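Local coordinates for aspartokinase (Arabidopsis thaliana, PDB 2CDQ), which catalyses the ATP-dependent phosphorylation of L-aspartate to 4-phospho-L-aspartate, the first step in making lysine, threonine, methionine and isoleucine in the plant, at residues 150-155 with 209-214; 264-269 with 477-482; 333-338 with 423-428. One frame throughout, in Å; residues are numbered along the deposited sequence.

Contact 1. Residues 150-155 with 209-214; sequences LSTRIF and VPIVTG
Thr152 holds OG1 between its own backbone N and carbonyl carbon (chi1 44°), a setting that puts the methyl CG2 beside that N and out against Ile211 and the peptide beyond it. One turn on, Phe155 has CG on the far side from its N (chi1 -163°), and its ring swings out beside the same isoleucine. The two backbones run almost antiparallel, 164° between the short axes, which approach to 7.8 Å. Thr152 sits where they are nearest: its CA lies 6.0 Å from the CA of Ile211.

Thr152 CG2 does most of the touching. It rests 3.6 Å from Val212 C, over the backbone of the strand, and 3.8 Å from Ile211 CG2. Thr213 comes in on the hydroxyl side, its side chain crossing that of Thr152 at about a right angle, with CG2 3.4 Å from Thr152 OG1. Further along, Ile211 uses the end of its other branch: CD1 meets CD2 of Phe155 at 4.2 Å, at the ring edge and near its plane. Met44, Val47 and Ile51 of helix 41-53 and Leu63 of strand 59-63 also pack on this phenylalanine.

In the amino acid kinase fold this is helix 137-161 lying against the central sheet, where strand 209-219 runs parallel between 59-63 and 166-169. Glu148, which binds substrate, stands a turn before Thr152, and its side chain is about 4 Å from that of Thr213. Thr152 OG1 bonds to Glu148 O and Gln168 OE1, and Thr213 OG1 to Ala171 N. With no hydrogen bond from helix to strand, the interface rests on van der Waals contact of methyls and a phenyl edge with side chains and the strand's peptides, while both buried hydroxyls find their polar partners elsewhere, one of them the backbone carbonyl of substrate-binding Glu148.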
# COMPACT_ATOMS: atom_id res chain seq x y z
N LEU A 150 1.74 -26.60 -33.52
CA LEU A 150 2.51 -26.48 -34.74
C LEU A 150 3.99 -26.54 -34.42
O LEU A 150 4.73 -27.38 -34.93
CB LEU A 150 2.17 -25.18 -35.45
CG LEU A 150 0.83 -25.12 -36.17
CD1 LEU A 150 0.47 -23.67 -36.42
CD2 LEU A 150 0.87 -25.89 -37.47
N SER A 151 4.41 -25.64 -33.53
CA SER A 151 5.80 -25.47 -33.13
C SER A 151 6.50 -26.80 -32.83
O SER A 151 7.49 -27.14 -33.48
CB SER A 151 5.87 -24.55 -31.92
OG SER A 151 7.20 -24.41 -31.49
N THR A 152 5.98 -27.53 -31.85
CA THR A 152 6.56 -28.81 -31.44
C THR A 152 6.65 -29.83 -32.58
O THR A 152 7.67 -30.50 -32.72
CB THR A 152 5.82 -29.44 -30.24
OG1 THR A 152 4.40 -29.34 -30.43
CG2 THR A 152 6.21 -28.73 -28.96
N ARG A 153 5.58 -29.94 -33.37
CA ARG A 153 5.50 -30.92 -34.48
C ARG A 153 6.54 -30.68 -35.58
O ARG A 153 7.11 -31.63 -36.11
CB ARG A 153 4.09 -30.98 -35.06
CG ARG A 153 3.16 -31.88 -34.28
CD ARG A 153 1.73 -31.81 -34.79
NE ARG A 153 0.85 -32.67 -34.01
CZ ARG A 153 0.37 -32.37 -32.80
NH1 ARG A 153 0.67 -31.22 -32.22
NH2 ARG A 153 -0.42 -33.22 -32.17
N ILE A 154 6.76 -29.41 -35.92
CA ILE A 154 7.80 -29.05 -36.87
C ILE A 154 9.16 -29.48 -36.32
O ILE A 154 9.91 -30.21 -36.99
CB ILE A 154 7.79 -27.54 -37.20
CG1 ILE A 154 6.58 -27.20 -38.07
CG2 ILE A 154 9.06 -27.12 -37.90
CD1 ILE A 154 6.26 -25.73 -38.19
N PHE A 155 9.46 -29.08 -35.09
CA PHE A 155 10.76 -29.36 -34.50
C PHE A 155 11.01 -30.86 -34.33
O PHE A 155 12.11 -31.35 -34.64
CB PHE A 155 10.95 -28.62 -33.18
CG PHE A 155 12.37 -28.54 -32.73
CD1 PHE A 155 13.28 -27.69 -33.37
CD2 PHE A 155 12.82 -29.30 -31.65
CE1 PHE A 155 14.60 -27.62 -32.96
CE2 PHE A 155 14.14 -29.22 -31.23
CZ PHE A 155 15.04 -28.38 -31.88
N VAL A 209 13.92 -38.18 -27.70
CA VAL A 209 13.91 -36.87 -27.05
C VAL A 209 12.49 -36.27 -27.09
O VAL A 209 11.98 -35.94 -28.16
CB VAL A 209 14.92 -35.88 -27.70
CG1 VAL A 209 14.94 -34.56 -26.95
CG2 VAL A 209 16.33 -36.49 -27.73
N PRO A 210 11.85 -36.15 -25.91
CA PRO A 210 10.49 -35.60 -25.83
C PRO A 210 10.44 -34.11 -26.17
O PRO A 210 11.26 -33.33 -25.67
CB PRO A 210 10.09 -35.85 -24.37
CG PRO A 210 11.08 -36.85 -23.85
CD PRO A 210 12.35 -36.54 -24.58
N ILE A 211 9.49 -33.73 -27.03
CA ILE A 211 9.29 -32.34 -27.41
C ILE A 211 7.87 -31.95 -27.01
O ILE A 211 6.91 -32.29 -27.69
CB ILE A 211 9.49 -32.13 -28.94
CG1 ILE A 211 10.75 -32.84 -29.45
CG2 ILE A 211 9.51 -30.64 -29.30
CD1 ILE A 211 12.08 -32.34 -28.87
N VAL A 212 7.76 -31.24 -25.88
CA VAL A 212 6.46 -30.94 -25.27
C VAL A 212 6.00 -29.49 -25.49
O VAL A 212 6.78 -28.54 -25.35
CB VAL A 212 6.46 -31.24 -23.74
CG1 VAL A 212 5.04 -31.40 -23.22
CG2 VAL A 212 7.27 -32.51 -23.44
N THR A 213 4.71 -29.34 -25.82
CA THR A 213 4.04 -28.04 -25.91
C THR A 213 4.06 -27.37 -24.54
O THR A 213 3.88 -28.04 -23.52
CB THR A 213 2.58 -28.19 -26.34
OG1 THR A 213 1.89 -28.99 -25.37
CG2 THR A 213 2.47 -28.86 -27.70
N GLY A 214 4.23 -26.05 -24.52
CA GLY A 214 4.59 -25.37 -23.28
C GLY A 214 3.47 -24.69 -22.53
O GLY A 214 3.47 -24.64 -21.30

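Contact 2. Residues 264-269 with 477-482; sequences TIYKRA and ALHKSF
The ring of Tyr266 presents its edge to the face of His479 in an offset edge-to-face pair, with planes at 78° and centroids 5.2 Å apart. The leading corner is CE1, 3.3 Å from His479 ND1, and that nitrogen lies near the plane of the tyrosine ring. Both side chains leave their backbones with CG anti to N (chi1 -178° for Tyr266, -167° for His479), which extends the rings away from their own backbones to meet between loop and helix.

Beyond the ring, the phenol oxygen arrives across the extended chain of Lys480 at roughly a right angle. Tyr266 OH is 3.5 Å from Lys480 CG and 3.7 Å from Lys480 CE, a contact with the methylenes and not with the ammonium end.

The loop 264-269 belongs to the amino acid kinase domain and helix 468-483 to the second ACT domain, so this surface contact joins the catalytic and regulatory parts of one chain. A type I turn from Tyr266 to Ala269 shapes the loop side. It folds Arg268 back until its CB lies 3.5 Å above one face of the Tyr266 ring, offset toward the rim. The same turn carries Arg268 O to 3.4 Å from His479 CE1, and Ala269 CA to 4.1 Å from His479 NE2.

Glu484, just past the helical segment, ties the polar ends together: its OE2 is hydrogen-bonded to both Tyr266 OH and His479 ND1, while OE1 forms a salt bridge with Arg268 NE. The carboxylate beside ND1 would probably favour a proton on that nitrogen. His479 NE2 bonds to Thr260 OG1, and the bonds at the two nitrogens hold the orientation of the imidazole.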
# COMPACT_ATOMS: atom_id res chain seq x y z
N THR A 264 19.10 -3.25 -23.29
CA THR A 264 18.37 -2.37 -24.19
C THR A 264 18.40 -0.93 -23.70
O THR A 264 18.30 0.00 -24.49
CB THR A 264 16.90 -2.82 -24.30
OG1 THR A 264 16.84 -4.22 -24.60
CG2 THR A 264 16.16 -2.04 -25.39
N ILE A 265 18.55 -0.77 -22.39
CA ILE A 265 18.48 0.53 -21.72
C ILE A 265 19.88 1.09 -21.49
O ILE A 265 20.12 2.30 -21.68
CB ILE A 265 17.71 0.39 -20.39
CG1 ILE A 265 16.25 0.02 -20.67
CG2 ILE A 265 17.80 1.66 -19.55
CD1 ILE A 265 15.56 -0.68 -19.54
N TYR A 266 20.80 0.22 -21.10
CA TYR A 266 22.19 0.58 -20.84
C TYR A 266 23.10 -0.60 -21.20
O TYR A 266 22.95 -1.69 -20.65
CB TYR A 266 22.35 1.02 -19.38
CG TYR A 266 23.73 1.48 -18.95
CD1 TYR A 266 24.28 1.05 -17.75
CD2 TYR A 266 24.49 2.35 -19.74
CE1 TYR A 266 25.54 1.47 -17.34
CE2 TYR A 266 25.76 2.77 -19.34
CZ TYR A 266 26.28 2.32 -18.13
OH TYR A 266 27.53 2.72 -17.71
N LYS A 267 24.02 -0.37 -22.14
CA LYS A 267 24.83 -1.45 -22.73
C LYS A 267 25.67 -2.25 -21.73
O LYS A 267 26.02 -3.41 -22.00
CB LYS A 267 25.75 -0.89 -23.83
CG LYS A 267 25.05 -0.57 -25.16
CD LYS A 267 24.68 -1.82 -25.96
CE LYS A 267 23.86 -1.49 -27.20
NZ LYS A 267 24.71 -0.96 -28.31
N ARG A 268 25.96 -1.65 -20.58
CA ARG A 268 26.90 -2.19 -19.61
C ARG A 268 26.32 -3.24 -18.66
O ARG A 268 26.98 -3.63 -17.69
CB ARG A 268 27.52 -1.05 -18.81
CG ARG A 268 28.53 -0.24 -19.58
CD ARG A 268 29.93 -0.53 -19.10
NE ARG A 268 30.76 0.66 -19.17
CZ ARG A 268 31.71 0.86 -20.08
NH1 ARG A 268 31.96 -0.07 -20.98
NH2 ARG A 268 32.41 1.99 -20.06
N ALA A 269 25.11 -3.70 -18.94
CA ALA A 269 24.49 -4.78 -18.17
C ALA A 269 25.44 -5.97 -18.04
O ALA A 269 26.02 -6.40 -19.02
CB ALA A 269 23.19 -5.20 -18.82
N ALA A 477 22.74 6.03 -14.41
CA ALA A 477 23.46 6.63 -13.28
C ALA A 477 23.56 5.66 -12.09
O ALA A 477 24.65 5.46 -11.54
CB ALA A 477 22.79 7.92 -12.86
N LEU A 478 22.44 5.05 -11.73
CA LEU A 478 22.41 4.10 -10.62
C LEU A 478 23.34 2.91 -10.87
O LEU A 478 24.07 2.48 -9.97
CB LEU A 478 20.97 3.63 -10.34
CG LEU A 478 20.04 4.64 -9.65
CD1 LEU A 478 18.63 4.10 -9.57
CD2 LEU A 478 20.53 5.03 -8.25
N HIS A 479 23.32 2.40 -12.10
CA HIS A 479 24.17 1.28 -12.49
C HIS A 479 25.64 1.66 -12.40
O HIS A 479 26.46 0.87 -11.91
CB HIS A 479 23.82 0.83 -13.90
CG HIS A 479 24.41 -0.50 -14.27
ND1 HIS A 479 25.69 -0.64 -14.75
CD2 HIS A 479 23.88 -1.74 -14.24
CE1 HIS A 479 25.93 -1.91 -14.99
NE2 HIS A 479 24.84 -2.60 -14.70
N LYS A 480 25.97 2.86 -12.86
CA LYS A 480 27.34 3.38 -12.80
C LYS A 480 27.87 3.42 -11.37
O LYS A 480 29.03 3.09 -11.12
CB LYS A 480 27.42 4.78 -13.42
CG LYS A 480 27.48 4.82 -14.95
CD LYS A 480 27.27 6.25 -15.45
CE LYS A 480 27.29 6.33 -16.97
NZ LYS A 480 26.69 7.61 -17.45
N SER A 481 27.00 3.81 -10.44
CA SER A 481 27.36 4.00 -9.03
C SER A 481 27.51 2.68 -8.27
O SER A 481 28.31 2.58 -7.33
CB SER A 481 26.31 4.89 -8.36
OG SER A 481 26.71 5.30 -7.06
N PHE A 482 26.74 1.67 -8.67
CA PHE A 482 26.64 0.42 -7.91
C PHE A 482 27.45 -0.73 -8.48
O PHE A 482 27.95 -1.56 -7.73
CB PHE A 482 25.17 -0.01 -7.79
CG PHE A 482 24.44 0.62 -6.63
CD1 PHE A 482 23.58 1.70 -6.85
CD2 PHE A 482 24.62 0.15 -5.33
CE1 PHE A 482 22.90 2.29 -5.78
CE2 PHE A 482 23.95 0.74 -4.27
CZ PHE A 482 23.08 1.81 -4.49

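Contact 3. Residues 333-338 with 423-428; sequences TSIVLK and ISLIGN
Strands 333-338 and 423-427 run antiparallel as neighbours in one sheet, their short axes 4.6 Å apart at the closest and 160° between directions. Val336 and Ser424 form a hydrogen-bonded pair: Val336 N gives to Ser424 O at 2.9 Å, and Ser424 N to Val336 O at 2.8 Å, both nearly straight at the hydrogen. At the next such pair the regular pattern breaks. Ile426 N still reaches Ser334 O at 3.0 Å, but Ile426 O accepts from two successive amides, Thr333 N at 2.7 Å and Ser334 N at 3.1 Å, both in its carbonyl plane. Two residues thus face one, a classic beta bulge.

Side chains alternate between the faces of the sheet. On one, Ile335 and Ile423 lie side by side and point the same way, CG2 to CG2 at 4.0 Å, while Ile335 CG1 meets Leu425 CD1, further along the same strand. Leu337, with CG anti to its backbone N (chi1 -175°), brings CD1 to 4.0 Å from Ile423 CG1. Helix 468-483 covers this apolar face of Ile335, Leu337, Ile423 and Leu425. On the opposite face Val336 CB packs against Ser424 CB, and Val336 CG2 meets the CG1 branch of Ile426 obliquely; Leu283 and Phe286 of helix 277-287 add to this layer. Ser424 OG bonds to Ser463 OG on the next strand, and Lys338 NZ makes salt bridges to Asp373 and to Glu379 of the second subunit.

An antiparallel sheet with both its helices, 432-446 and 468-483, on one side is the ACT fold. Here strand 332-339, outermost of the four within this chain, comes from ahead of the first ACT domain and completes the second, so the first is inserted in the sequence of the second.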
# COMPACT_ATOMS: atom_id res chain seq x y z
N THR A 333 21.85 -6.33 -6.47
CA THR A 333 21.76 -7.46 -7.38
C THR A 333 21.47 -7.03 -8.82
O THR A 333 22.18 -7.41 -9.75
CB THR A 333 20.72 -8.49 -6.92
OG1 THR A 333 20.84 -8.70 -5.51
CG2 THR A 333 20.92 -9.80 -7.64
N SER A 334 20.41 -6.24 -8.99
CA SER A 334 19.99 -5.75 -10.29
C SER A 334 19.08 -4.54 -10.15
O SER A 334 18.53 -4.29 -9.08
CB SER A 334 19.27 -6.86 -11.06
OG SER A 334 18.80 -6.41 -12.32
N ILE A 335 18.94 -3.78 -11.25
CA ILE A 335 18.08 -2.61 -11.34
C ILE A 335 17.01 -2.91 -12.38
O ILE A 335 17.33 -3.34 -13.49
CB ILE A 335 18.88 -1.38 -11.77
CG1 ILE A 335 19.94 -1.03 -10.71
CG2 ILE A 335 17.95 -0.19 -12.04
CD1 ILE A 335 21.12 -0.22 -11.22
N VAL A 336 15.74 -2.70 -12.03
CA VAL A 336 14.63 -2.99 -12.94
C VAL A 336 13.88 -1.72 -13.33
O VAL A 336 13.64 -0.85 -12.49
CB VAL A 336 13.64 -4.02 -12.33
CG1 VAL A 336 12.49 -4.32 -13.29
CG2 VAL A 336 14.36 -5.31 -11.99
N LEU A 337 13.50 -1.63 -14.60
CA LEU A 337 12.68 -0.51 -15.08
C LEU A 337 11.30 -0.94 -15.60
O LEU A 337 11.18 -1.92 -16.34
CB LEU A 337 13.42 0.28 -16.15
CG LEU A 337 12.72 1.55 -16.65
CD1 LEU A 337 12.71 2.61 -15.56
CD2 LEU A 337 13.40 2.07 -17.90
N LYS A 338 10.28 -0.21 -15.18
CA LYS A 338 8.93 -0.34 -15.73
C LYS A 338 8.62 0.97 -16.41
O LYS A 338 8.52 2.01 -15.75
CB LYS A 338 7.91 -0.60 -14.62
CG LYS A 338 7.93 -2.00 -14.06
CD LYS A 338 7.06 -2.11 -12.82
CE LYS A 338 7.28 -3.43 -12.10
NZ LYS A 338 6.52 -3.50 -10.81
N ILE A 423 11.51 2.57 -11.03
CA ILE A 423 12.83 1.96 -10.89
C ILE A 423 12.77 1.06 -9.66
O ILE A 423 12.47 1.52 -8.56
CB ILE A 423 13.97 3.01 -10.76
CG1 ILE A 423 14.12 3.81 -12.05
CG2 ILE A 423 15.31 2.34 -10.38
CD1 ILE A 423 14.83 5.13 -11.87
N SER A 424 13.04 -0.22 -9.85
CA SER A 424 13.10 -1.16 -8.74
C SER A 424 14.55 -1.51 -8.43
O SER A 424 15.30 -1.92 -9.32
CB SER A 424 12.30 -2.43 -9.04
OG SER A 424 10.93 -2.27 -8.73
N LEU A 425 14.94 -1.33 -7.17
CA LEU A 425 16.24 -1.77 -6.70
C LEU A 425 16.12 -3.13 -6.01
O LEU A 425 15.43 -3.27 -5.00
CB LEU A 425 16.83 -0.75 -5.74
CG LEU A 425 17.86 0.27 -6.24
CD1 LEU A 425 17.73 0.61 -7.72
CD2 LEU A 425 17.82 1.54 -5.37
N ILE A 426 16.78 -4.13 -6.59
CA ILE A 426 16.81 -5.48 -6.04
C ILE A 426 18.19 -5.71 -5.43
O ILE A 426 19.19 -5.79 -6.15
CB ILE A 426 16.55 -6.56 -7.13
CG1 ILE A 426 15.45 -6.12 -8.12
CG2 ILE A 426 16.28 -7.92 -6.49
CD1 ILE A 426 14.05 -6.00 -7.56
N GLY A 427 18.25 -5.81 -4.11
CA GLY A 427 19.53 -5.94 -3.43
C GLY A 427 19.56 -6.81 -2.19
O GLY A 427 18.65 -7.62 -1.93
N ASN A 428 20.62 -6.64 -1.41
CA ASN A 428 20.83 -7.38 -0.19
C ASN A 428 20.22 -6.61 0.96
O ASN A 428 20.68 -5.53 1.32
CB ASN A 428 22.33 -7.60 0.04
CG ASN A 428 22.63 -8.40 1.30
OD1 ASN A 428 21.74 -8.70 2.10
ND2 ASN A 428 23.89 -8.75 1.47

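How the contacts relate
Contacts 2 and 3 form one continuous region, with centres 11 Å apart. Helix 477-482 lies on the sheet of contact 3, where Ile335 CD1 packs 3.5 Å from His479 N and Leu478 CD1 packs 3.8 Å from Ile423 CG2. Loop 264-269 joins in through Ile265 CD1, 3.9 Å from Leu337 CD2. Contact 1 stands apart in the catalytic domain, its centre 38 Å from that of contact 2 and 35 Å from that of contact 3. Each end has its own bound lysine: one about 9 Å from the Thr213 side chain near the substrate site, another about 10 Å from that of Ser424, beside the effector-binding Asp373. Contact 2 lies away from both kinds of site.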